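PDB 3SQR: laccase from Botrytis aclada, which catalyses the oxidation of hydroquinone-type phenols with reduction of O2 to water at copper centres, and probably serves in lignin degradation and detoxification of lignin products. Local coordinates for residues H468-F473 with G520-H525; A289-P294 with P497-A502; H124-R129 with P464-G469. All coordinates share one frame; numbering follows the deposited sequence.

Contact 1: residues H468-F473 with G520-H525; sequences HGHDFF and GSWLLH. With CU (copper (II) ion), chain E.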
loop_
_atom_site.group_PDB
_atom_site.type_symbol
_atom_site.label_atom_id
_atom_site.label_comp_id
_atom_site.label_asym_id
_atom_site.label_seq_id
_atom_site.Cartn_x
_atom_site.Cartn_y
_atom_site.Cartn_z
ATOM N N HIS A 468 -5.493 8.079 -2.436
ATOM C CA HIS A 468 -6.083 8.088 -1.121
ATOM C C HIS A 468 -7.577 8.484 -1.226
ATOM O O HIS A 468 -7.986 9.167 -2.175
ATOM C CB HIS A 468 -5.323 9.106 -0.253
ATOM C CG HIS A 468 -3.976 8.669 0.156
ATOM N ND1 HIS A 468 -3.574 8.653 1.478
ATOM C CD2 HIS A 468 -2.921 8.227 -0.560
ATOM C CE1 HIS A 468 -2.348 8.174 1.545
ATOM N NE2 HIS A 468 -1.925 7.935 0.331
ATOM N N GLY A 469 -8.325 8.137 -0.231
ATOM C CA GLY A 469 -9.757 8.536 -0.099
ATOM C C GLY A 469 -10.757 7.938 -1.065
ATOM O O GLY A 469 -11.940 8.183 -0.971
ATOM N N HIS A 470 -10.309 7.075 -1.965
ATOM C CA HIS A 470 -11.126 6.501 -3.010
ATOM C C HIS A 470 -10.597 5.188 -3.481
ATOM O O HIS A 470 -9.379 5.039 -3.650
ATOM C CB HIS A 470 -11.170 7.339 -4.293
ATOM C CG HIS A 470 -11.657 8.721 -4.077
ATOM N ND1 HIS A 470 -12.964 9.059 -4.280
ATOM C CD2 HIS A 470 -11.036 9.848 -3.629
ATOM C CE1 HIS A 470 -13.135 10.336 -4.007
ATOM N NE2 HIS A 470 -11.989 10.841 -3.604
ATOM N N ASP A 471 -11.524 4.309 -3.815
ATOM C CA ASP A 471 -11.207 3.294 -4.813
ATOM C C ASP A 471 -11.391 3.907 -6.181
ATOM O O ASP A 471 -12.350 4.651 -6.386
ATOM C CB ASP A 471 -12.124 2.112 -4.775
ATOM C CG ASP A 471 -11.902 1.212 -3.571
ATOM O OD1 ASP A 471 -10.867 1.270 -2.920
ATOM O OD2 ASP A 471 -12.777 0.418 -3.342
ATOM N N PHE A 472 -10.467 3.640 -7.089
ATOM C CA PHE A 472 -10.615 4.136 -8.459
ATOM C C PHE A 472 -10.970 3.030 -9.410
ATOM O O PHE A 472 -10.812 1.850 -9.080
ATOM C CB PHE A 472 -9.404 4.907 -8.916
ATOM C CG PHE A 472 -8.120 4.147 -8.829
ATOM C CD1 PHE A 472 -7.908 2.997 -9.572
ATOM C CD2 PHE A 472 -7.129 4.582 -7.994
ATOM C CE1 PHE A 472 -6.705 2.326 -9.453
ATOM C CE2 PHE A 472 -5.907 3.926 -7.902
ATOM C CZ PHE A 472 -5.712 2.814 -8.602
ATOM N N PHE A 473 -11.413 3.439 -10.597
ATOM C CA PHE A 473 -11.773 2.507 -11.655
ATOM C C PHE A 473 -10.705 2.626 -12.707
ATOM O O PHE A 473 -10.365 3.747 -13.134
ATOM C CB PHE A 473 -13.104 2.980 -12.238
ATOM C CG PHE A 473 -14.272 2.842 -11.317
ATOM C CD1 PHE A 473 -14.445 3.612 -10.196
ATOM C CD2 PHE A 473 -15.257 1.903 -11.601
ATOM C CE1 PHE A 473 -15.600 3.460 -9.388
ATOM C CE2 PHE A 473 -16.368 1.786 -10.812
ATOM C CZ PHE A 473 -16.527 2.515 -9.730
ATOM N N GLY A 520 -12.322 16.267 0.735
ATOM C CA GLY A 520 -11.043 16.152 1.441
ATOM C C GLY A 520 -9.862 16.484 0.555
ATOM O O GLY A 520 -9.977 16.998 -0.543
ATOM N N SER A 521 -8.707 16.190 1.084
ATOM C CA SER A 521 -7.487 16.436 0.407
ATOM C C SER A 521 -6.804 15.099 0.309
ATOM O O SER A 521 -6.304 14.586 1.315
ATOM C CB SER A 521 -6.666 17.399 1.212
ATOM O OG SER A 521 -6.535 16.949 2.544
ATOM N N TRP A 522 -6.760 14.599 -0.911
ATOM C CA TRP A 522 -6.372 13.219 -1.186
ATOM C C TRP A 522 -5.092 13.105 -1.990
ATOM O O TRP A 522 -5.028 13.508 -3.134
ATOM C CB TRP A 522 -7.531 12.525 -1.883
ATOM C CG TRP A 522 -8.767 12.639 -1.110
ATOM C CD1 TRP A 522 -9.950 13.223 -1.497
ATOM C CD2 TRP A 522 -8.987 12.181 0.210
ATOM N NE1 TRP A 522 -10.846 13.159 -0.538
ATOM C CE2 TRP A 522 -10.335 12.498 0.532
ATOM C CE3 TRP A 522 -8.241 11.452 1.123
ATOM C CZ2 TRP A 522 -10.916 12.149 1.721
ATOM C CZ3 TRP A 522 -8.829 11.107 2.343
ATOM C CH2 TRP A 522 -10.156 11.482 2.639
ATOM N N LEU A 523 -4.100 12.542 -1.372
ATOM C CA LEU A 523 -2.811 12.333 -1.994
ATOM C C LEU A 523 -2.902 11.250 -3.088
ATOM O O LEU A 523 -3.636 10.259 -2.942
ATOM C CB LEU A 523 -1.786 11.921 -0.951
ATOM C CG LEU A 523 -0.332 11.822 -1.433
ATOM C CD1 LEU A 523 0.177 13.264 -1.818
ATOM C CD2 LEU A 523 0.545 11.202 -0.381
ATOM N N LEU A 524 -2.199 11.455 -4.191
ATOM C CA LEU A 524 -2.021 10.408 -5.178
ATOM C C LEU A 524 -0.525 10.397 -5.473
ATOM O O LEU A 524 0.077 11.431 -5.651
ATOM C CB LEU A 524 -2.798 10.703 -6.457
ATOM C CG LEU A 524 -2.481 9.743 -7.619
ATOM C CD1 LEU A 524 -3.739 9.480 -8.440
ATOM C CD2 LEU A 524 -1.297 10.299 -8.462
ATOM N N HIS A 525 0.085 9.223 -5.451
ATOM C CA HIS A 525 1.501 9.151 -5.569
ATOM C C HIS A 525 1.959 7.798 -5.996
ATOM O O HIS A 525 1.227 6.820 -5.854
ATOM C CB HIS A 525 2.160 9.489 -4.240
ATOM C CG HIS A 525 1.863 8.511 -3.162
ATOM N ND1 HIS A 525 2.764 7.551 -2.754
ATOM C CD2 HIS A 525 0.748 8.328 -2.417
ATOM C CE1 HIS A 525 2.233 6.857 -1.765
ATOM N NE2 HIS A 525 0.997 7.285 -1.566
HETATM CU CU CU E . -0.154 7.055 0.044
HETATM O O HOH W 1 0.520 5.217 0.773
#
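His468 and His525 converge on one copper ion, each presenting NE2 at 2.0 Å. The two imidazoles meet rim to rim. His525 reaches the metal with CG lodged between its backbone N and carbonyl carbon (chi1 65°), which swings the ring out from the strand toward His468. His468 instead carries CG beside the backbone N and anti to the carbonyl carbon (chi1 -73°), laying its ring alongside Leu523, whose CB covers one face. Water 1 and His170 are further ligands, consistent with a type 3 site of the multicopper oxidases. His468 is also steadied by its backbone N, which donates to Leu523 O at 2.9 Å, and by ND1, hydrogen-bonded to Asp137. Beyond it the chain turns across Trp522. Gly469 CA, at positive phi, sits over the six-membered ring, 3.6 Å from its centroid in a CH-pi contact. His470 then sets its edge against the five-membered ring of Trp522 in a T-shaped pair, the planes at 86°, while its NE2 is hydrogen-bonded to Glu542. With ND1 tied to a carboxylate, His468 is left to offer NE2 to copper, and the Asp137 bond would probably make the imidazole a stronger electron donor to the metal.

Contact 2: residues A289-P294 with P497-A502; sequences ANDLVP and PRRDVA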
loop_
_atom_site.group_PDB
_atom_site.type_symbol
_atom_site.label_atom_id
_atom_site.label_comp_id
_atom_site.label_asym_id
_atom_site.label_seq_id
_atom_site.Cartn_x
_atom_site.Cartn_y
_atom_site.Cartn_z
ATOM N N ALA A 289 -9.794 -11.199 -4.531
ATOM C CA ALA A 289 -9.943 -9.781 -4.277
ATOM C C ALA A 289 -8.705 -9.136 -4.721
ATOM O O ALA A 289 -7.619 -9.731 -4.711
ATOM C CB ALA A 289 -10.174 -9.482 -2.783
ATOM N N ASN A 290 -8.871 -7.884 -5.126
ATOM C CA ASN A 290 -7.763 -7.044 -5.328
ATOM C C ASN A 290 -7.894 -5.821 -4.443
ATOM O O ASN A 290 -8.951 -5.268 -4.311
ATOM C CB ASN A 290 -7.532 -6.719 -6.803
ATOM C CG ASN A 290 -8.668 -5.966 -7.523
ATOM O OD1 ASN A 290 -9.561 -5.278 -6.940
ATOM N ND2 ASN A 290 -8.580 -6.014 -8.815
ATOM N N ASP A 291 -6.800 -5.468 -3.794
ATOM C CA ASP A 291 -6.877 -4.465 -2.760
ATOM C C ASP A 291 -8.094 -4.704 -1.865
ATOM O O ASP A 291 -8.175 -5.777 -1.316
ATOM C CB ASP A 291 -6.843 -3.091 -3.449
ATOM C CG ASP A 291 -5.551 -2.887 -4.256
ATOM O OD1 ASP A 291 -4.626 -3.742 -4.194
ATOM O OD2 ASP A 291 -5.455 -1.837 -4.961
ATOM N N LEU A 292 -9.002 -3.718 -1.658
ATOM C CA LEU A 292 -10.191 -3.910 -0.816
ATOM C C LEU A 292 -11.471 -4.080 -1.623
ATOM O O LEU A 292 -12.562 -3.783 -1.145
ATOM C CB LEU A 292 -10.336 -2.802 0.231
ATOM C CG LEU A 292 -9.257 -2.809 1.322
ATOM C CD1 LEU A 292 -9.048 -1.336 1.917
ATOM C CD2 LEU A 292 -9.638 -3.734 2.425
ATOM N N VAL A 293 -11.300 -4.713 -2.777
ATOM C CA VAL A 293 -12.449 -4.982 -3.682
ATOM C C VAL A 293 -12.463 -6.447 -4.085
ATOM O O VAL A 293 -11.585 -6.938 -4.823
ATOM C CB VAL A 293 -12.308 -4.138 -4.893
ATOM C CG1 VAL A 293 -13.469 -4.360 -5.909
ATOM C CG2 VAL A 293 -12.214 -2.602 -4.528
ATOM N N PRO A 294 -13.495 -7.142 -3.644
ATOM C CA PRO A 294 -13.699 -8.502 -4.078
ATOM C C PRO A 294 -13.947 -8.594 -5.580
ATOM O O PRO A 294 -14.626 -7.766 -6.160
ATOM C CB PRO A 294 -14.935 -8.902 -3.261
ATOM C CG PRO A 294 -14.880 -8.089 -2.077
ATOM C CD PRO A 294 -14.482 -6.791 -2.607
ATOM N N PRO A 497 -11.678 -2.781 -13.730
ATOM C CA PRO A 497 -11.070 -3.047 -12.419
ATOM C C PRO A 497 -11.197 -1.864 -11.470
ATOM O O PRO A 497 -11.232 -0.707 -11.867
ATOM C CB PRO A 497 -9.602 -3.325 -12.740
ATOM C CG PRO A 497 -9.594 -3.613 -14.250
ATOM C CD PRO A 497 -10.724 -2.864 -14.820
ATOM N N ARG A 498 -11.255 -2.176 -10.189
ATOM C CA ARG A 498 -11.504 -1.158 -9.185
ATOM C C ARG A 498 -10.691 -1.547 -7.979
ATOM O O ARG A 498 -10.785 -2.681 -7.501
ATOM C CB ARG A 498 -13.004 -1.109 -8.853
ATOM C CG ARG A 498 -13.458 -0.010 -7.905
ATOM C CD ARG A 498 -14.973 0.041 -7.824
ATOM N NE ARG A 498 -15.573 -1.010 -7.030
ATOM C CZ ARG A 498 -16.417 -1.948 -7.476
ATOM N NH1 ARG A 498 -16.720 -2.005 -8.738
ATOM N NH2 ARG A 498 -16.949 -2.823 -6.662
ATOM N N ARG A 499 -9.866 -0.595 -7.524
ATOM C CA ARG A 499 -8.919 -0.870 -6.506
ATOM C C ARG A 499 -8.298 0.443 -6.052
ATOM O O ARG A 499 -8.807 1.530 -6.360
ATOM C CB ARG A 499 -7.865 -1.864 -7.025
ATOM C CG ARG A 499 -6.878 -1.283 -8.064
ATOM C CD ARG A 499 -5.904 -2.327 -8.646
ATOM N NE ARG A 499 -5.293 -3.142 -7.582
ATOM C CZ ARG A 499 -4.746 -4.342 -7.766
ATOM N NH1 ARG A 499 -4.766 -4.927 -8.946
ATOM N NH2 ARG A 499 -4.280 -5.009 -6.717
ATOM N N ASP A 500 -7.233 0.391 -5.261
ATOM C CA ASP A 500 -6.594 1.668 -4.839
ATOM C C ASP A 500 -5.124 1.877 -5.162
ATOM O O ASP A 500 -4.604 2.982 -5.028
ATOM C CB ASP A 500 -6.848 1.897 -3.317
ATOM C CG ASP A 500 -6.259 0.814 -2.441
ATOM O OD1 ASP A 500 -5.018 0.710 -2.443
ATOM O OD2 ASP A 500 -7.062 0.080 -1.776
ATOM N N VAL A 501 -4.478 0.839 -5.709
ATOM C CA VAL A 501 -3.103 0.979 -6.235
ATOM C C VAL A 501 -3.063 0.333 -7.616
ATOM O O VAL A 501 -3.497 -0.804 -7.807
ATOM C CB VAL A 501 -2.017 0.334 -5.349
ATOM C CG1 VAL A 501 -0.682 0.436 -6.016
ATOM C CG2 VAL A 501 -1.946 0.963 -3.993
ATOM N N ALA A 502 -2.602 1.057 -8.618
ATOM C CA ALA A 502 -2.490 0.506 -9.970
ATOM C C ALA A 502 -1.302 1.115 -10.688
ATOM O O ALA A 502 -0.930 2.276 -10.478
ATOM C CB ALA A 502 -3.797 0.781 -10.759
HETATM O O HOH W 2 -9.284 -1.071 -2.636
#
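Asp291 turns its carboxylate toward Arg499 with CG beside the backbone N and anti to the carbonyl carbon (chi1 -60°), and Arg499 answers with a chain that leaves the strand at chi1 71° and bends at chi3, bringing NE and NH2 round to face it. The guanidinium grips the carboxylate side-on: NH2 meets Asp291 OD1 at 2.8 Å and NE meets Asp291 OD2 at 2.9 Å. Both oxygens lie in the guanidinium plane, yet both nitrogens stand above the carboxylate plane, since the two flat groups are tilted by 65°. OD2 also takes two backbone donors. Asp500 N meets the anti lone pair of Asp291 OD2 at 2.9 Å, and Val501 N comes nearly in line with the C-O bond, so that three donors hold one buried oxygen.

Asp291 can reach this far because it occupies the tip of a beta hairpin, in the type II' turn from Asn290 to Val293 that joins strands 285-290 and 293-300. The hairpin belongs to the second cupredoxin-like domain of the laccase, and its tip presses on the third, where 498-499 and 501-504 are edge strands of two sheets. Beside the salt bridge, Asn290 CB covers one face of the Arg499 guanidinium. Val293 CG2 packs on Arg498 O, while Val293 CG1 lies over a face of the Arg498 guanidinium, whose NH2 is bonded to Leu380 O. The carboxylates of Asp291 and Asp500 approach closely, with Asp291 OD2 3.6 Å from Asp500 OD1; Arg499 on the one and Arg310, salt-bridged to Asp500, would offset the like charges. Water 2 accepts from Leu292 N at 2.8 Å and donates to Asp500 OD2 at 2.6 Å.

Contact 3: residues H124-R129 with P464-G469; sequences HWHGIR and PIHLHG. With CU (copper (II) ion), chain E; CU (copper (II) ion), chain F.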
loop_
_atom_site.group_PDB
_atom_site.type_symbol
_atom_site.label_atom_id
_atom_site.label_comp_id
_atom_site.label_asym_id
_atom_site.label_seq_id
_atom_site.Cartn_x
_atom_site.Cartn_y
_atom_site.Cartn_z
ATOM N N HIS A 124 -0.752 6.073 8.036
ATOM C CA HIS A 124 -1.770 5.937 7.033
ATOM C C HIS A 124 -2.338 4.480 7.030
ATOM O O HIS A 124 -1.659 3.517 7.212
ATOM C CB HIS A 124 -1.217 6.298 5.661
ATOM C CG HIS A 124 -2.129 5.961 4.532
ATOM N ND1 HIS A 124 -3.346 6.590 4.355
ATOM C CD2 HIS A 124 -1.974 5.125 3.474
ATOM C CE1 HIS A 124 -3.948 6.071 3.290
ATOM N NE2 HIS A 124 -3.125 5.203 2.722
ATOM N N TRP A 125 -3.624 4.423 6.803
ATOM C CA TRP A 125 -4.411 3.163 6.830
ATOM C C TRP A 125 -4.714 2.924 5.362
ATOM O O TRP A 125 -5.573 3.587 4.763
ATOM C CB TRP A 125 -5.643 3.358 7.740
ATOM C CG TRP A 125 -5.272 4.169 8.944
ATOM C CD1 TRP A 125 -5.375 5.550 9.086
ATOM C CD2 TRP A 125 -4.631 3.703 10.122
ATOM N NE1 TRP A 125 -4.832 5.916 10.268
ATOM C CE2 TRP A 125 -4.323 4.823 10.899
ATOM C CE3 TRP A 125 -4.182 2.431 10.556
ATOM C CZ2 TRP A 125 -3.632 4.737 12.062
ATOM C CZ3 TRP A 125 -3.477 2.339 11.731
ATOM C CH2 TRP A 125 -3.218 3.491 12.503
ATOM N N HIS A 126 -3.911 2.040 4.749
ATOM C CA HIS A 126 -3.858 1.988 3.317
ATOM C C HIS A 126 -5.182 1.549 2.711
ATOM O O HIS A 126 -5.705 0.494 2.968
ATOM C CB HIS A 126 -2.636 1.202 2.816
ATOM C CG HIS A 126 -2.515 1.239 1.350
ATOM N ND1 HIS A 126 -1.411 1.718 0.709
ATOM C CD2 HIS A 126 -3.352 0.787 0.387
ATOM C CE1 HIS A 126 -1.577 1.592 -0.589
ATOM N NE2 HIS A 126 -2.767 1.067 -0.818
ATOM N N GLY A 127 -5.655 2.357 1.774
ATOM C CA GLY A 127 -6.840 2.063 1.023
ATOM C C GLY A 127 -8.122 2.332 1.791
ATOM O O GLY A 127 -9.208 2.133 1.250
ATOM N N ILE A 128 -7.995 2.819 3.020
ATOM C CA ILE A 128 -9.142 3.084 3.831
ATOM C C ILE A 128 -9.756 4.380 3.345
ATOM O O ILE A 128 -9.106 5.387 3.335
ATOM C CB ILE A 128 -8.809 3.108 5.361
ATOM C CG1 ILE A 128 -8.312 1.697 5.795
ATOM C CG2 ILE A 128 -10.061 3.409 6.192
ATOM C CD1 ILE A 128 -9.319 0.506 5.582
ATOM N N ARG A 129 -11.050 4.347 3.106
ATOM C CA ARG A 129 -11.706 5.451 2.401
ATOM C C ARG A 129 -11.686 6.755 3.198
ATOM O O ARG A 129 -11.588 7.812 2.611
ATOM C CB ARG A 129 -13.122 5.024 2.133
ATOM C CG ARG A 129 -13.837 5.911 1.229
ATOM C CD ARG A 129 -15.266 5.475 1.153
ATOM N NE ARG A 129 -16.009 6.211 0.123
ATOM C CZ ARG A 129 -17.301 5.978 -0.140
ATOM N NH1 ARG A 129 -17.949 5.108 0.570
ATOM N NH2 ARG A 129 -17.915 6.583 -1.136
ATOM N N PRO A 464 3.678 2.133 -9.280
ATOM C CA PRO A 464 2.444 1.763 -8.553
ATOM C C PRO A 464 1.763 3.001 -7.988
ATOM O O PRO A 464 2.260 3.637 -7.046
ATOM C CB PRO A 464 2.958 0.857 -7.449
ATOM C CG PRO A 464 4.393 1.390 -7.190
ATOM C CD PRO A 464 4.900 1.743 -8.547
ATOM N N ILE A 465 0.661 3.395 -8.604
ATOM C CA ILE A 465 0.081 4.695 -8.233
ATOM C C ILE A 465 -1.031 4.387 -7.240
ATOM O O ILE A 465 -1.924 3.549 -7.513
ATOM C CB ILE A 465 -0.554 5.375 -9.477
ATOM C CG1 ILE A 465 0.531 5.629 -10.523
ATOM C CG2 ILE A 465 -1.337 6.643 -9.063
ATOM C CD1 ILE A 465 1.633 6.562 -10.037
ATOM N N HIS A 466 -0.951 5.044 -6.092
ATOM C CA HIS A 466 -1.906 4.892 -5.024
ATOM C C HIS A 466 -2.708 6.183 -4.918
ATOM O O HIS A 466 -2.121 7.274 -4.845
ATOM C CB HIS A 466 -1.150 4.683 -3.714
ATOM C CG HIS A 466 -2.045 4.663 -2.515
ATOM N ND1 HIS A 466 -1.654 5.118 -1.263
ATOM C CD2 HIS A 466 -3.279 4.150 -2.368
ATOM C CE1 HIS A 466 -2.666 4.964 -0.435
ATOM N NE2 HIS A 466 -3.655 4.376 -1.083
ATOM N N LEU A 467 -4.024 6.047 -4.882
ATOM C CA LEU A 467 -4.935 7.167 -4.630
ATOM C C LEU A 467 -5.550 7.028 -3.249
ATOM O O LEU A 467 -6.096 6.014 -2.926
ATOM C CB LEU A 467 -6.092 7.152 -5.641
ATOM C CG LEU A 467 -7.214 8.213 -5.407
ATOM C CD1 LEU A 467 -6.697 9.631 -5.436
ATOM C CD2 LEU A 467 -8.317 8.140 -6.474
ATOM N N HIS A 468 -5.493 8.079 -2.436
ATOM C CA HIS A 468 -6.083 8.088 -1.121
ATOM C C HIS A 468 -7.577 8.484 -1.226
ATOM O O HIS A 468 -7.986 9.167 -2.175
ATOM C CB HIS A 468 -5.323 9.106 -0.253
ATOM C CG HIS A 468 -3.976 8.669 0.156
ATOM N ND1 HIS A 468 -3.574 8.653 1.478
ATOM C CD2 HIS A 468 -2.921 8.227 -0.560
ATOM C CE1 HIS A 468 -2.348 8.174 1.545
ATOM N NE2 HIS A 468 -1.925 7.935 0.331
ATOM N N GLY A 469 -8.325 8.137 -0.231
ATOM C CA GLY A 469 -9.757 8.536 -0.099
ATOM C C GLY A 469 -10.757 7.938 -1.065
ATOM O O GLY A 469 -11.940 8.183 -0.971
HETATM CU CU CU E . -0.154 7.055 0.044
HETATM CU CU CU F . 0.258 2.634 1.236
HETATM O O HOH W 3 -5.858 4.919 0.640
HETATM O O HOH W 4 -7.155 6.899 2.121
HETATM O O HOH W 5 -14.542 7.585 -1.919
HETATM O O HOH W 1 0.520 5.217 0.773
#
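Two His-X-His motifs of the multicopper oxidase family face each other here, one from the first cupredoxin-like domain and one from the third, and supply ligands of what is, in this family, the trinuclear copper cluster. By analogy with relatives, His124 and His466 would serve the type 2 copper. His126 binds a copper, probably type 3, through ND1 at 2.0 Å, a site completed by His168 and His527, whereas His468 serves the other copper ion. The rings arrive from opposite directions. His126 and His466 stack face to face, centroids 3.8 Å apart and planes only 13° from parallel. His124 forms an offset stack on His468, though its very close spacing is doubtful, and meets His466 rim to rim, its NE2 at the edge of that ring. Having CG anti to the backbone N (chi1 170° in His124, -175° in His126) carries both rings toward the 464-469 segment. His124 ND1 is fixed by Asp137 O, and His126 NE2 by Asp500.

Farther along, water takes over. Water 4 accepts from Gly469 N and donates to Ile128 O, at the end of the Trp125-Ile128 turn. Arg129, its NH1 bonded to Tyr59 O and NH2 salt-bridged to Asp517, donates from NE to water 5, which donates to Gly469 O. Between the backbones, Gly469 CA comes within 3.3 Å of Arg129 O in a CA-H...O contact.

Contacts 1 and 3 overlap at His468 and Gly469, their centres about 6 Å apart, and both reach the same copper, probably type 3; strands 463-467 and 520-526 are neighbours in one sheet, with His525 O 2.8 Å from His466 N. Water 1 lies between the two copper ions, 2.1 Å from the ion of His468 and 2.6 Å from that of His126. Contact 2, centred about 11 Å from contact 3, contributes a second-shell residue, Asp500: its OD1 is 2.8 Å from His126 NE2, a probable hydrogen bond joining the second-domain hairpin's network to a copper ligand. Phe472 N to Arg499 O, at 2.8 Å, links contact 2 to contact 1.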